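Long-range contact in peroxisomal catalase A (Saccharomyces cerevisiae, PDB 1A4E), which breaks down hydrogen peroxide to water and oxygen with a heme cofactor, probably shielding yeast cells from the peroxide made by peroxisomal oxidases: residues B[170-180]-B[421-432]. Sequence-based numbering, arbitrary orientation.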
# COMPACT_ATOMS: atom_id res chain seq x y z
N PRO B 170 18.55 16.00 -31.17
CA PRO B 170 19.97 16.34 -31.23
C PRO B 170 20.74 16.22 -29.92
O PRO B 170 21.81 15.62 -29.90
CB PRO B 170 19.98 17.75 -31.79
CG PRO B 170 18.81 17.68 -32.74
CD PRO B 170 17.76 17.01 -31.87
N GLU B 171 20.15 16.71 -28.83
CA GLU B 171 20.76 16.64 -27.51
C GLU B 171 20.74 15.26 -26.86
O GLU B 171 21.39 15.05 -25.84
CB GLU B 171 20.10 17.64 -26.54
CG GLU B 171 18.57 17.68 -26.44
CD GLU B 171 17.82 18.55 -27.45
OE1 GLU B 171 18.39 19.01 -28.45
OE2 GLU B 171 16.63 18.77 -27.23
N ASN B 172 20.02 14.31 -27.44
CA ASN B 172 19.96 12.94 -26.96
C ASN B 172 20.80 11.99 -27.81
O ASN B 172 21.01 10.85 -27.40
CB ASN B 172 18.53 12.41 -26.97
CG ASN B 172 17.55 13.23 -26.17
OD1 ASN B 172 17.89 13.93 -25.23
ND2 ASN B 172 16.27 13.16 -26.53
N GLN B 173 21.35 12.43 -28.95
CA GLN B 173 22.07 11.61 -29.93
C GLN B 173 23.35 11.05 -29.30
O GLN B 173 23.98 10.16 -29.99
CB GLN B 173 22.45 12.47 -31.15
CG GLN B 173 21.23 13.06 -31.85
CD GLN B 173 21.61 13.93 -33.06
OE1 GLN B 173 22.79 14.08 -33.36
NE2 GLN B 173 20.66 14.50 -33.78
N VAL B 174 23.80 11.41 -28.13
CA VAL B 174 24.92 10.80 -27.41
C VAL B 174 24.62 9.32 -27.10
O VAL B 174 25.48 8.56 -26.68
CB VAL B 174 25.20 11.67 -26.13
CG1 VAL B 174 24.12 11.53 -25.08
CG2 VAL B 174 26.54 11.25 -25.55
N ALA B 175 23.37 8.89 -27.34
CA ALA B 175 22.93 7.51 -27.22
C ALA B 175 23.44 6.59 -28.32
O ALA B 175 23.34 5.38 -28.18
CB ALA B 175 21.41 7.45 -27.24
N ILE B 176 24.00 7.16 -29.40
CA ILE B 176 24.40 6.43 -30.61
C ILE B 176 25.38 5.27 -30.39
O ILE B 176 25.22 4.24 -31.05
CB ILE B 176 24.90 7.55 -31.62
CG1 ILE B 176 24.43 7.18 -33.02
CG2 ILE B 176 26.40 7.80 -31.53
CD1 ILE B 176 24.79 5.85 -33.68
N HIS B 177 26.36 5.36 -29.47
CA HIS B 177 27.28 4.26 -29.18
C HIS B 177 26.47 3.07 -28.68
O HIS B 177 26.66 1.94 -29.14
CB HIS B 177 28.29 4.73 -28.12
CG HIS B 177 29.48 3.81 -27.82
ND1 HIS B 177 30.42 4.05 -26.92
CD2 HIS B 177 29.77 2.60 -28.41
CE1 HIS B 177 31.25 3.04 -26.92
NE2 HIS B 177 30.85 2.18 -27.82
N GLN B 178 25.51 3.35 -27.78
CA GLN B 178 24.64 2.31 -27.26
C GLN B 178 23.66 1.78 -28.29
O GLN B 178 23.44 0.56 -28.31
CB GLN B 178 23.87 2.84 -26.06
CG GLN B 178 22.92 1.83 -25.44
CD GLN B 178 23.52 0.50 -25.01
OE1 GLN B 178 22.90 -0.56 -25.11
NE2 GLN B 178 24.73 0.53 -24.50
N VAL B 179 23.09 2.63 -29.16
CA VAL B 179 22.15 2.17 -30.17
C VAL B 179 22.85 1.22 -31.14
O VAL B 179 22.24 0.24 -31.57
CB VAL B 179 21.57 3.40 -30.90
CG1 VAL B 179 20.67 3.00 -32.05
CG2 VAL B 179 20.74 4.19 -29.90
N MET B 180 24.14 1.47 -31.42
CA MET B 180 24.96 0.61 -32.26
C MET B 180 25.12 -0.78 -31.66
O MET B 180 24.99 -1.78 -32.37
CB MET B 180 26.35 1.21 -32.43
CG MET B 180 26.45 2.43 -33.33
SD MET B 180 26.19 2.02 -35.07
CE MET B 180 27.79 1.32 -35.33
N ALA B 421 23.95 17.86 -22.78
CA ALA B 421 23.50 17.56 -24.13
C ALA B 421 24.62 17.05 -25.03
O ALA B 421 25.79 17.20 -24.67
CB ALA B 421 22.93 18.83 -24.72
N THR B 422 24.32 16.42 -26.18
CA THR B 422 25.36 15.97 -27.11
C THR B 422 26.33 17.11 -27.41
O THR B 422 25.94 18.22 -27.78
CB THR B 422 24.75 15.51 -28.46
OG1 THR B 422 23.68 14.64 -28.13
CG2 THR B 422 25.74 14.78 -29.38
N SER B 423 27.60 16.83 -27.13
CA SER B 423 28.70 17.75 -27.36
C SER B 423 28.87 18.09 -28.83
O SER B 423 28.65 17.21 -29.67
CB SER B 423 30.01 17.16 -26.84
OG SER B 423 29.97 16.92 -25.44
N PRO B 424 29.22 19.33 -29.22
CA PRO B 424 29.55 19.68 -30.59
C PRO B 424 30.79 18.93 -31.06
O PRO B 424 31.64 18.50 -30.27
CB PRO B 424 29.72 21.18 -30.54
CG PRO B 424 30.19 21.44 -29.14
CD PRO B 424 29.28 20.50 -28.35
N GLY B 425 30.83 18.72 -32.37
CA GLY B 425 31.94 18.01 -32.97
C GLY B 425 31.66 16.52 -33.10
O GLY B 425 30.52 16.07 -33.24
N ASP B 426 32.74 15.76 -33.01
CA ASP B 426 32.66 14.34 -33.24
C ASP B 426 32.96 13.46 -32.03
O ASP B 426 32.88 12.23 -32.14
CB ASP B 426 33.59 14.02 -34.39
CG ASP B 426 33.22 12.74 -35.11
OD1 ASP B 426 32.08 12.63 -35.57
OD2 ASP B 426 34.09 11.87 -35.20
N VAL B 427 33.27 14.05 -30.88
CA VAL B 427 33.64 13.31 -29.67
C VAL B 427 32.62 12.27 -29.21
O VAL B 427 33.01 11.20 -28.74
CB VAL B 427 33.95 14.38 -28.56
CG1 VAL B 427 32.69 15.15 -28.18
CG2 VAL B 427 34.58 13.69 -27.35
N ASP B 428 31.32 12.53 -29.38
CA ASP B 428 30.27 11.58 -29.02
C ASP B 428 29.86 10.64 -30.13
O ASP B 428 28.92 9.86 -29.97
CB ASP B 428 29.05 12.35 -28.52
CG ASP B 428 29.31 13.19 -27.28
OD1 ASP B 428 30.20 12.89 -26.49
OD2 ASP B 428 28.60 14.17 -27.08
N PHE B 429 30.56 10.70 -31.27
CA PHE B 429 30.32 9.80 -32.38
C PHE B 429 31.53 8.94 -32.70
O PHE B 429 31.39 7.89 -33.33
CB PHE B 429 29.93 10.59 -33.63
CG PHE B 429 28.49 11.09 -33.57
CD1 PHE B 429 28.19 12.27 -32.89
CD2 PHE B 429 27.47 10.35 -34.17
CE1 PHE B 429 26.86 12.70 -32.80
CE2 PHE B 429 26.15 10.79 -34.08
CZ PHE B 429 25.84 11.96 -33.39
N VAL B 430 32.72 9.34 -32.22
CA VAL B 430 33.97 8.63 -32.46
C VAL B 430 33.92 7.15 -32.09
O VAL B 430 34.17 6.30 -32.95
CB VAL B 430 35.11 9.37 -31.68
CG1 VAL B 430 36.39 8.56 -31.56
CG2 VAL B 430 35.51 10.57 -32.50
N GLN B 431 33.57 6.82 -30.84
CA GLN B 431 33.53 5.44 -30.38
C GLN B 431 32.46 4.57 -31.02
O GLN B 431 32.65 3.36 -31.14
CB GLN B 431 33.35 5.40 -28.87
CG GLN B 431 34.57 5.97 -28.18
CD GLN B 431 34.56 5.83 -26.67
OE1 GLN B 431 33.61 5.30 -26.10
NE2 GLN B 431 35.61 6.27 -25.99
N ALA B 432 31.36 5.18 -31.46
CA ALA B 432 30.33 4.45 -32.19
C ALA B 432 30.91 3.98 -33.52
O ALA B 432 30.68 2.85 -33.96
CB ALA B 432 29.14 5.35 -32.46
O HOH W 1 27.73 8.11 -28.13
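Glu171 and His177 mark the two places where the backbones draw together, with CA of Glu171 4.4 Å from CA of Ala421 and CA of His177 4.3 Å from CA of Ala432, while the loop around Gly425 bows away between them. At the first, Thr422 joins the turn before helix 176-182 through both main chain and hydroxyl. Its OG1 donates to Pro170 O (2.8 Å), arriving in the carbonyl plane on a lone pair, and also accepts a weak bond from Val174 N at 3.2 Å. The hydroxyl is placed there by a chi1 of -48°, which sets OG1 beside its own backbone N; that N in turn reaches Glu171 O (3.3 Å) from above the carbonyl plane. A valine here would probably leave the Pro170 carbonyl and the Val174 amide without their shared hydroxyl.

Asp428 rests its carboxylate against CG2 of Val174, accepts from Ser423 N through OD2, and forms salt bridges to Arg137 and Lys284. A water bridges the backbones, donating to Val174 O (2.7 Å) and Asp428 O (2.8 Å). CG2 of Ile176 touches both the Phe429 ring, which it meets obliquely, and the Ala432 methyl; the amide oxygen of Gln173 meets CZ at the edge of that ring, while NE2 of the same amide is hydrogen-bonded to Thr168 O.

With CG of His177 anti to the backbone N (chi1 -171°), CB of Gln431 sits over one face of the imidazole, 4.0 Å from the ring centroid, a CH-pi contact. The Gln431 amide stands 84° from the ring plane; its OE1 accepts from Val285 N, while His177 ND1 pairs with Thr283 O. Met180 closes the row, its CG against the Ala432 methyl.

Away from the active site, this is interdomain packing of the catalase fold: the start of the C-terminal helical domain, at helix 430-440, docks on helix 176-182 of the catalase core.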